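Local coordinates for putative transcriptional regulator (Streptomyces coelicolor, PDB 2HXI), which probably binds DNA as a transcriptional regulator of the TetR family, with a predicted helix-turn-helix motif and a helical C-terminal domain, at residues P155-R160 / A232-A237; S166-A171 / A221-I226; K99-A104 / L144-L149. All blocks are in the same frame, centred on the assembly; numbering follows the deposited sequence.

Contact 1: residues P155-R160 / A232-A237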
loop_
_atom_site.group_PDB
_atom_site.type_symbol
_atom_site.label_atom_id
_atom_site.label_comp_id
_atom_site.label_asym_id
_atom_site.label_seq_id
_atom_site.Cartn_x
_atom_site.Cartn_y
_atom_site.Cartn_z
ATOM N N PRO B 155 -3.530 17.006 -12.856
ATOM C CA PRO B 155 -2.766 16.823 -11.577
ATOM C C PRO B 155 -3.509 15.935 -10.567
ATOM O O PRO B 155 -2.877 15.065 -9.898
ATOM C CB PRO B 155 -2.608 18.279 -11.054
ATOM C CG PRO B 155 -2.567 19.103 -12.361
ATOM C CD PRO B 155 -3.708 18.437 -13.192
ATOM N N ALA B 156 -4.839 16.112 -10.440
ATOM C CA ALA B 156 -5.577 15.276 -9.493
ATOM C C ALA B 156 -5.592 13.804 -9.954
ATOM O O ALA B 156 -5.412 12.909 -9.159
ATOM C CB ALA B 156 -6.977 15.782 -9.318
ATOM N N ARG B 157 -5.779 13.603 -11.247
ATOM C CA ARG B 157 -5.787 12.237 -11.856
ATOM C C ARG B 157 -4.421 11.544 -11.665
ATOM O O ARG B 157 -4.322 10.383 -11.259
ATOM C CB ARG B 157 -6.182 12.363 -13.339
ATOM C CG ARG B 157 -7.539 13.114 -13.573
ATOM C CD ARG B 157 -8.621 12.149 -13.740
ATOM N NE ARG B 157 -9.910 12.713 -14.134
ATOM C CZ ARG B 157 -11.050 12.066 -13.892
ATOM N NH1 ARG B 157 -10.990 10.877 -13.326
ATOM N NH2 ARG B 157 -12.238 12.583 -14.240
ATOM N N TYR B 158 -3.361 12.295 -11.981
ATOM C CA TYR B 158 -2.019 11.892 -11.678
ATOM C C TYR B 158 -1.836 11.454 -10.221
ATOM O O TYR B 158 -1.352 10.355 -9.964
ATOM C CB TYR B 158 -0.987 13.004 -12.055
ATOM C CG TYR B 158 0.370 12.661 -11.522
ATOM C CD1 TYR B 158 1.283 11.922 -12.289
ATOM C CD2 TYR B 158 0.733 13.022 -10.216
ATOM C CE1 TYR B 158 2.483 11.547 -11.753
ATOM C CE2 TYR B 158 1.924 12.674 -9.714
ATOM C CZ TYR B 158 2.794 11.912 -10.470
ATOM O OH TYR B 158 3.991 11.498 -9.901
ATOM N N HIS B 159 -2.242 12.319 -9.296
ATOM C CA HIS B 159 -2.053 12.070 -7.865
ATOM C C HIS B 159 -2.681 10.698 -7.446
ATOM O O HIS B 159 -2.043 9.899 -6.774
ATOM C CB HIS B 159 -2.742 13.176 -7.110
ATOM C CG HIS B 159 -2.428 13.182 -5.653
ATOM N ND1 HIS B 159 -1.138 13.141 -5.164
ATOM C CD2 HIS B 159 -3.241 13.179 -4.569
ATOM C CE1 HIS B 159 -1.167 13.122 -3.838
ATOM N NE2 HIS B 159 -2.423 13.143 -3.453
ATOM N N ARG B 160 -3.923 10.467 -7.831
ATOM C CA ARG B 160 -4.620 9.221 -7.502
ATOM C C ARG B 160 -3.964 7.980 -8.152
ATOM O O ARG B 160 -3.856 6.885 -7.529
ATOM C CB ARG B 160 -6.087 9.335 -7.907
ATOM C CG ARG B 160 -6.837 10.223 -6.875
ATOM C CD ARG B 160 -8.340 10.006 -7.040
ATOM N NE ARG B 160 -8.821 10.536 -8.305
ATOM C CZ ARG B 160 -9.286 11.769 -8.509
ATOM N NH1 ARG B 160 -9.395 12.656 -7.515
ATOM N NH2 ARG B 160 -9.651 12.117 -9.731
ATOM N N ALA B 232 -9.507 1.804 -16.709
ATOM C CA ALA B 232 -10.831 1.749 -17.366
ATOM C C ALA B 232 -11.657 2.906 -16.832
ATOM O O ALA B 232 -12.427 3.498 -17.604
ATOM C CB ALA B 232 -11.538 0.406 -17.033
ATOM N N HIS B 233 -11.506 3.224 -15.554
ATOM C CA HIS B 233 -12.211 4.393 -14.948
ATOM C C HIS B 233 -11.755 5.708 -15.624
ATOM O O HIS B 233 -12.578 6.599 -15.981
ATOM C CB HIS B 233 -12.015 4.415 -13.398
ATOM C CG HIS B 233 -11.798 5.791 -12.783
ATOM N ND1 HIS B 233 -12.830 6.601 -12.347
ATOM C CD2 HIS B 233 -10.646 6.418 -12.436
ATOM C CE1 HIS B 233 -12.316 7.689 -11.798
ATOM N NE2 HIS B 233 -10.994 7.621 -11.872
ATOM N N LEU B 234 -10.439 5.822 -15.840
ATOM C CA LEU B 234 -9.932 7.040 -16.500
ATOM C C LEU B 234 -10.491 7.061 -17.915
ATOM O O LEU B 234 -10.829 8.124 -18.392
ATOM C CB LEU B 234 -8.403 7.124 -16.554
ATOM C CG LEU B 234 -7.820 7.231 -15.139
ATOM C CD1 LEU B 234 -6.295 7.060 -15.251
ATOM C CD2 LEU B 234 -8.203 8.546 -14.524
ATOM N N GLU B 235 -10.588 5.889 -18.570
ATOM C CA GLU B 235 -10.985 5.898 -19.969
ATOM C C GLU B 235 -12.452 6.329 -20.019
ATOM O O GLU B 235 -12.873 7.085 -20.906
ATOM C CB GLU B 235 -10.805 4.517 -20.600
ATOM C CG GLU B 235 -11.268 4.522 -22.070
ATOM C CD GLU B 235 -10.817 3.337 -22.874
ATOM O OE1 GLU B 235 -10.242 2.374 -22.356
ATOM O OE2 GLU B 235 -11.097 3.340 -24.069
ATOM N N ALA B 236 -13.248 5.806 -19.108
ATOM C CA ALA B 236 -14.666 6.196 -19.023
ATOM C C ALA B 236 -14.848 7.697 -18.776
ATOM O O ALA B 236 -15.828 8.257 -19.262
ATOM C CB ALA B 236 -15.386 5.404 -17.921
ATOM N N ALA B 237 -13.962 8.323 -18.009
ATOM C CA ALA B 237 -13.974 9.779 -17.752
ATOM C C ALA B 237 -13.464 10.614 -18.964
ATOM O O ALA B 237 -13.803 11.793 -19.081
ATOM C CB ALA B 237 -13.135 10.093 -16.550
HETATM O O HOH W 1 -9.166 9.687 -11.013
#
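Arg157 reaches from one helix to three residues of the other: His233, Leu234 and Ala237. Its CD touches CD2 of Leu234 at 3.7 Å, and the two side chains run alongside each other in opposite senses. Farther out, Arg157 NH2 lies 3.5 Å from CB of Ala237. Arg157 NH1 comes within 3.6 Å of His233 NE2. The imidazole sits at the edge of the guanidinium, and the two planes are 53° apart.

A water links the three polar side chains. It lies in the plane of the His233 ring, 2.9 Å from His233 NE2. It accepts a hydrogen bond from Arg160 NH2 at 2.8 Å and a weak one from Arg157 NH1 at 3.2 Å. Arg160 thus takes part through the water and does not touch the 232-237 segment itself.

The bend at chi2 (-97°) brings Arg157 CD and the guanidinium up to Leu234, His233 and Ala237. Glu153, just before the 155-160 segment, forms a salt bridge with Arg157 NE and helps fix the head group. Arg160 NH1 forms a salt bridge with Glu225 of the second subunit, and His233 packs on Ala229 of that subunit.

The segments belong to helices 154-173 and 219-237, which run nearly antiparallel here at 166°. Their axes stay 12.4 Å apart, a wide spacing bridged by long side chains. In TetR-family regulators the last two long helices commonly form the dimer interface, and the partners from the second subunit agree with that. The two arginine charges near His233 would probably disfavour a protonated imidazole, while Glu153 of the same chain and Glu225 of the second subunit should offset part of that effect.

Contact 2: residues S166-A171 / A221-I226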
loop_
_atom_site.group_PDB
_atom_site.type_symbol
_atom_site.label_atom_id
_atom_site.label_comp_id
_atom_site.label_asym_id
_atom_site.label_seq_id
_atom_site.Cartn_x
_atom_site.Cartn_y
_atom_site.Cartn_z
ATOM N N SER B 166 1.965 3.183 -6.233
ATOM C CA SER B 166 2.867 3.172 -5.069
ATOM C C SER B 166 2.349 2.405 -3.880
ATOM O O SER B 166 3.085 1.622 -3.260
ATOM C CB SER B 166 3.302 4.606 -4.740
ATOM O OG SER B 166 2.255 5.357 -4.141
ATOM N N SER B 167 1.067 2.557 -3.586
ATOM C CA SER B 167 0.465 1.873 -2.437
ATOM C C SER B 167 0.536 0.390 -2.659
ATOM O O SER B 167 0.863 -0.332 -1.718
ATOM C CB SER B 167 -0.990 2.243 -2.247
ATOM O OG SER B 167 -1.068 3.596 -1.722
ATOM N N LEU B 168 0.236 -0.064 -3.881
ATOM C CA LEU B 168 0.239 -1.502 -4.184
ATOM C C LEU B 168 1.663 -2.063 -4.107
ATOM O O LEU B 168 1.896 -3.189 -3.582
ATOM C CB LEU B 168 -0.330 -1.759 -5.568
ATOM C CG LEU B 168 -1.851 -1.530 -5.708
ATOM C CD1 LEU B 168 -2.285 -1.499 -7.172
ATOM C CD2 LEU B 168 -2.670 -2.559 -4.806
ATOM N N ILE B 169 2.615 -1.268 -4.589
ATOM C CA ILE B 169 4.040 -1.689 -4.594
ATOM C C ILE B 169 4.570 -1.750 -3.160
ATOM O O ILE B 169 5.200 -2.746 -2.800
ATOM C CB ILE B 169 4.908 -0.780 -5.522
ATOM C CG1 ILE B 169 4.543 -1.026 -6.997
ATOM C CG2 ILE B 169 6.434 -1.115 -5.290
ATOM C CD1 ILE B 169 5.176 0.014 -8.033
ATOM N N THR B 170 4.303 -0.744 -2.329
ATOM C CA THR B 170 4.780 -0.796 -0.951
ATOM C C THR B 170 4.162 -1.971 -0.162
ATOM O O THR B 170 4.863 -2.674 0.587
ATOM C CB THR B 170 4.675 0.542 -0.221
ATOM O OG1 THR B 170 3.330 0.902 -0.020
ATOM C CG2 THR B 170 5.257 1.654 -1.025
ATOM N N ALA B 171 2.861 -2.213 -0.362
ATOM C CA ALA B 171 2.201 -3.291 0.354
ATOM C C ALA B 171 2.733 -4.657 -0.012
ATOM O O ALA B 171 2.855 -5.524 0.860
ATOM C CB ALA B 171 0.671 -3.229 0.147
ATOM N N ALA B 221 -0.816 -10.704 -10.321
ATOM C CA ALA B 221 -2.082 -10.654 -11.059
ATOM C C ALA B 221 -3.013 -9.595 -10.476
ATOM O O ALA B 221 -3.714 -8.863 -11.247
ATOM C CB ALA B 221 -2.795 -12.081 -11.049
ATOM N N ALA B 222 -3.079 -9.557 -9.136
ATOM C CA ALA B 222 -3.937 -8.568 -8.444
ATOM C C ALA B 222 -3.459 -7.164 -8.878
ATOM O O ALA B 222 -4.296 -6.355 -9.276
ATOM C CB ALA B 222 -3.848 -8.685 -6.969
ATOM N N PHE B 223 -2.135 -6.908 -8.844
ATOM C CA PHE B 223 -1.608 -5.590 -9.323
ATOM C C PHE B 223 -2.165 -5.217 -10.709
ATOM O O PHE B 223 -2.723 -4.140 -10.926
ATOM C CB PHE B 223 -0.084 -5.650 -9.445
ATOM C CG PHE B 223 0.544 -4.299 -9.863
ATOM C CD1 PHE B 223 0.832 -3.363 -8.875
ATOM C CD2 PHE B 223 0.916 -4.074 -11.181
ATOM C CE1 PHE B 223 1.444 -2.149 -9.207
ATOM C CE2 PHE B 223 1.544 -2.907 -11.509
ATOM C CZ PHE B 223 1.793 -1.945 -10.512
ATOM N N GLU B 224 -1.987 -6.108 -11.674
ATOM C CA GLU B 224 -2.421 -5.836 -13.013
ATOM C C GLU B 224 -3.933 -5.605 -13.154
ATOM O O GLU B 224 -4.380 -4.706 -13.887
ATOM C CB GLU B 224 -1.941 -6.977 -13.895
ATOM C CG GLU B 224 -0.407 -6.884 -14.056
ATOM C CD GLU B 224 0.164 -7.964 -14.936
ATOM O OE1 GLU B 224 -0.422 -8.210 -16.013
ATOM O OE2 GLU B 224 1.229 -8.526 -14.555
ATOM N N GLU B 225 -4.730 -6.385 -12.437
ATOM C CA GLU B 225 -6.195 -6.292 -12.532
ATOM C C GLU B 225 -6.753 -5.039 -11.856
ATOM O O GLU B 225 -7.706 -4.395 -12.344
ATOM C CB GLU B 225 -6.855 -7.565 -11.970
ATOM C CG GLU B 225 -6.620 -8.786 -12.868
ATOM C CD GLU B 225 -7.024 -10.099 -12.189
ATOM O OE1 GLU B 225 -7.959 -10.079 -11.385
ATOM O OE2 GLU B 225 -6.362 -11.141 -12.509
ATOM N N ILE B 226 -6.125 -4.676 -10.777
ATOM C CA ILE B 226 -6.539 -3.472 -10.042
ATOM C C ILE B 226 -6.126 -2.256 -10.872
ATOM O O ILE B 226 -6.875 -1.256 -10.998
ATOM C CB ILE B 226 -5.900 -3.467 -8.625
ATOM C CG1 ILE B 226 -6.514 -4.546 -7.685
ATOM C CG2 ILE B 226 -5.995 -2.072 -7.986
ATOM C CD1 ILE B 226 -5.639 -4.845 -6.490
#
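Leu168 sits against Phe223 and Ile226, and all of the contact between these segments is apolar. CB of Leu168 lies 3.9 Å from Phe223 CD1, at the edge of the ring and near its plane. CD1 of the leucine still touches Phe223 CD1 (4.0 Å) and also meets CG2 of Ile226 at 3.8 Å. Its CD2 is 4.1 Å from Ile226 CD1. Both isoleucine branches therefore touch the leucine, one on each methyl. Ile169 adds a flank: its CG1 is 4.0 Å from Phe223 CE1.

The phenyl ring gets there because CG of Phe223 is anti to its backbone N (chi1 -177°), which carries the ring across to the other helix. Helices 154-173 and 219-237 are nearly antiparallel here, at 172°, with axes 10.9 Å apart. They are the last two long helices of the TetR-type C-terminal domain, and the second subunit packs on both. Leu168 touches Ser167 of the second subunit, so it packs both on its partner helix and on that subunit. Leu107 and Arg110 of helix 98-113 also touch Phe223. Replacing Phe223 by alanine would remove the ring and is likely to leave a gap between Leu168, Ile169 and helix 98-113, with Leu168 CB and Ile169 CG1 losing their aromatic neighbour.

No hydrogen bond crosses between the segments; side-chain bonds of the first helix stay within it or go to the second subunit. Thr170 OG1 donates to Ser167 O at 3.2 Å, from above the carbonyl plane. Ala171 N reaches the same oxygen from the same face. Ser167 OG bonds to Ile163 O and to Arg219 of the second subunit.

Contact 3: residues K99-A104 / L144-L149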
loop_
_atom_site.group_PDB
_atom_site.type_symbol
_atom_site.label_atom_id
_atom_site.label_comp_id
_atom_site.label_asym_id
_atom_site.label_seq_id
_atom_site.Cartn_x
_atom_site.Cartn_y
_atom_site.Cartn_z
ATOM N N LYS B 99 -3.203 4.037 -22.458
ATOM C CA LYS B 99 -3.428 3.044 -21.418
ATOM C C LYS B 99 -2.270 2.038 -21.414
ATOM O O LYS B 99 -1.799 1.630 -20.335
ATOM C CB LYS B 99 -4.806 2.396 -21.640
ATOM C CG LYS B 99 -5.924 3.203 -21.067
ATOM C CD LYS B 99 -7.318 2.497 -21.145
ATOM C CE LYS B 99 -7.448 1.228 -20.379
ATOM N NZ LYS B 99 -8.804 0.614 -20.864
ATOM N N GLN B 100 -1.759 1.671 -22.602
ATOM C CA GLN B 100 -0.624 0.753 -22.692
ATOM C C GLN B 100 0.639 1.398 -22.053
ATOM O O GLN B 100 1.401 0.727 -21.299
ATOM C CB GLN B 100 -0.343 0.454 -24.131
ATOM C CG GLN B 100 -1.438 -0.462 -24.661
ATOM C CD GLN B 100 -1.187 -0.853 -26.089
ATOM O OE1 GLN B 100 -1.085 0.011 -26.987
ATOM N NE2 GLN B 100 -1.044 -2.175 -26.315
ATOM N N ARG B 101 0.777 2.708 -22.264
ATOM C CA ARG B 101 1.936 3.479 -21.751
ATOM C C ARG B 101 1.867 3.552 -20.228
ATOM O O ARG B 101 2.874 3.250 -19.525
ATOM C CB ARG B 101 1.906 4.902 -22.365
ATOM C CG ARG B 101 2.313 4.894 -23.851
ATOM C CD ARG B 101 2.003 6.249 -24.517
ATOM N NE ARG B 101 2.828 7.320 -23.975
ATOM C CZ ARG B 101 2.686 8.599 -24.329
ATOM N NH1 ARG B 101 1.725 8.932 -25.194
ATOM N NH2 ARG B 101 3.519 9.530 -23.824
ATOM N N LEU B 102 0.699 3.845 -19.682
ATOM C CA LEU B 102 0.584 3.951 -18.215
ATOM C C LEU B 102 0.815 2.581 -17.585
ATOM O O LEU B 102 1.455 2.490 -16.560
ATOM C CB LEU B 102 -0.820 4.501 -17.825
ATOM C CG LEU B 102 -1.084 5.986 -18.178
ATOM C CD1 LEU B 102 -2.546 6.333 -17.785
ATOM C CD2 LEU B 102 0.006 6.870 -17.447
ATOM N N THR B 103 0.356 1.532 -18.274
ATOM C CA THR B 103 0.500 0.141 -17.759
ATOM C C THR B 103 1.968 -0.236 -17.788
ATOM O O THR B 103 2.490 -0.778 -16.812
ATOM C CB THR B 103 -0.388 -0.844 -18.586
ATOM O OG1 THR B 103 -1.766 -0.429 -18.477
ATOM C CG2 THR B 103 -0.236 -2.249 -18.007
ATOM N N ALA B 104 2.635 0.108 -18.887
ATOM C CA ALA B 104 4.070 -0.172 -19.025
ATOM C C ALA B 104 4.910 0.501 -17.948
ATOM O O ALA B 104 5.827 -0.111 -17.380
ATOM C CB ALA B 104 4.553 0.140 -20.482
ATOM N N LEU B 144 -1.528 10.859 -19.782
ATOM C CA LEU B 144 -2.810 11.428 -19.333
ATOM C C LEU B 144 -3.293 12.523 -20.340
ATOM O O LEU B 144 -4.481 12.596 -20.684
ATOM C CB LEU B 144 -2.678 12.009 -17.936
ATOM C CG LEU B 144 -2.575 10.858 -16.847
ATOM C CD1 LEU B 144 -2.184 11.431 -15.455
ATOM C CD2 LEU B 144 -3.936 9.977 -16.760
ATOM N N ARG B 145 -2.362 13.353 -20.853
ATOM C CA ARG B 145 -2.782 14.299 -21.891
ATOM C C ARG B 145 -3.267 13.600 -23.116
ATOM O O ARG B 145 -4.237 14.010 -23.724
ATOM C CB ARG B 145 -1.655 15.278 -22.284
ATOM C CG ARG B 145 -1.521 16.365 -21.209
ATOM C CD ARG B 145 -0.476 17.434 -21.637
ATOM N NE ARG B 145 -0.830 18.766 -21.088
ATOM C CZ ARG B 145 -0.027 19.844 -21.178
ATOM N NH1 ARG B 145 1.144 19.744 -21.734
ATOM N NH2 ARG B 145 -0.416 20.991 -20.670
ATOM N N ALA B 146 -2.541 12.530 -23.479
ATOM C CA ALA B 146 -2.899 11.750 -24.680
ATOM C C ALA B 146 -4.296 11.153 -24.650
ATOM O O ALA B 146 -4.937 11.025 -25.710
ATOM C CB ALA B 146 -1.907 10.671 -24.926
ATOM N N SER B 147 -4.770 10.860 -23.443
ATOM C CA SER B 147 -6.121 10.302 -23.217
ATOM C C SER B 147 -7.208 11.289 -23.625
ATOM O O SER B 147 -8.363 10.894 -23.796
ATOM C CB SER B 147 -6.289 9.916 -21.738
ATOM O OG SER B 147 -6.565 11.047 -20.902
ATOM N N GLY B 148 -6.874 12.577 -23.693
ATOM C CA GLY B 148 -7.947 13.603 -23.763
ATOM C C GLY B 148 -8.540 14.182 -22.488
ATOM O O GLY B 148 -9.370 15.092 -22.558
ATOM N N LEU B 149 -8.175 13.637 -21.328
ATOM C CA LEU B 149 -8.630 14.155 -20.046
ATOM C C LEU B 149 -8.316 15.656 -20.008
ATOM O O LEU B 149 -7.283 16.089 -20.566
ATOM C CB LEU B 149 -7.937 13.409 -18.915
ATOM C CG LEU B 149 -8.424 11.963 -18.724
ATOM C CD1 LEU B 149 -7.518 11.351 -17.720
ATOM C CD2 LEU B 149 -9.851 11.997 -18.216
#
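Leu102 and Leu144 meet through one methyl each, their side chains lying roughly perpendicular. CD1 of Leu102 lies 4.0 Å from CD2 of Leu144. From Leu102 CA, CB points toward the other segment. With CG anti to the carbonyl carbon (chi1 -70°), the side chain carries on to Leu144, where the CD1 branch makes the touch. Elsewhere the leucine side chain packs on Val140 and Ala143 of helix 131-146, on Leu161 of helix 154-173 and on Leu231 of helix 219-237. Leu144 starts out differently. Its CB points away from helix 98-113, and the CD2 branch comes back to make the touch. It also packs on Tyr158 and Leu234.

Helix 98-113 and helix 131-146 both belong to the TetR-type C-terminal domain. Here the first is still near its start, while the second is running out. The two leucines thus lie in the apolar core between these helices and helices 154-173 and 219-237.

A second touch lies nearer the surface. Arg101 bends at chi3 (66°), and its NH1 comes 4.0 Å from CB of Ala146. This is a light contact. The stronger grip on the head group is a salt bridge from Arg101 NE to Glu139, one turn or more before the segment on the same helix as Ala146.

The chain beyond Ala146 is closed by its own bonds. Ser147 OG donates to Leu144 O at 2.6 Å. Ser147 OG in turn accepts from Leu149 N at 3.1 Å, nearly straight at 165°, which makes an ST turn. Between them Gly148 has a positive phi (88°), where a side chain would collide with the carbonyl O of Ser147.

How the contacts relate
All three contacts lie in the C-terminal domain. Contacts 1 and 2 join the same two helices, 154-173 and 219-237, at different heights. Their centres are 16 Å apart and their nearest atoms about 7 Å. Both reach the second subunit: Glu225 of contact 2 forms a salt bridge with Arg160 of that subunit's contact 1. Contact 3 touches contact 1, with centres 9 Å apart. Lys99 NZ and Glu235 OE1 form a salt bridge of 2.7 Å between them, and Leu149 CD2 packs on Ala237 C at 3.9 Å. Contacts 2 and 3 do not touch; their centres are 18 Å apart. The predicted helix-turn-helix, residues 51-70, takes part in none of the three.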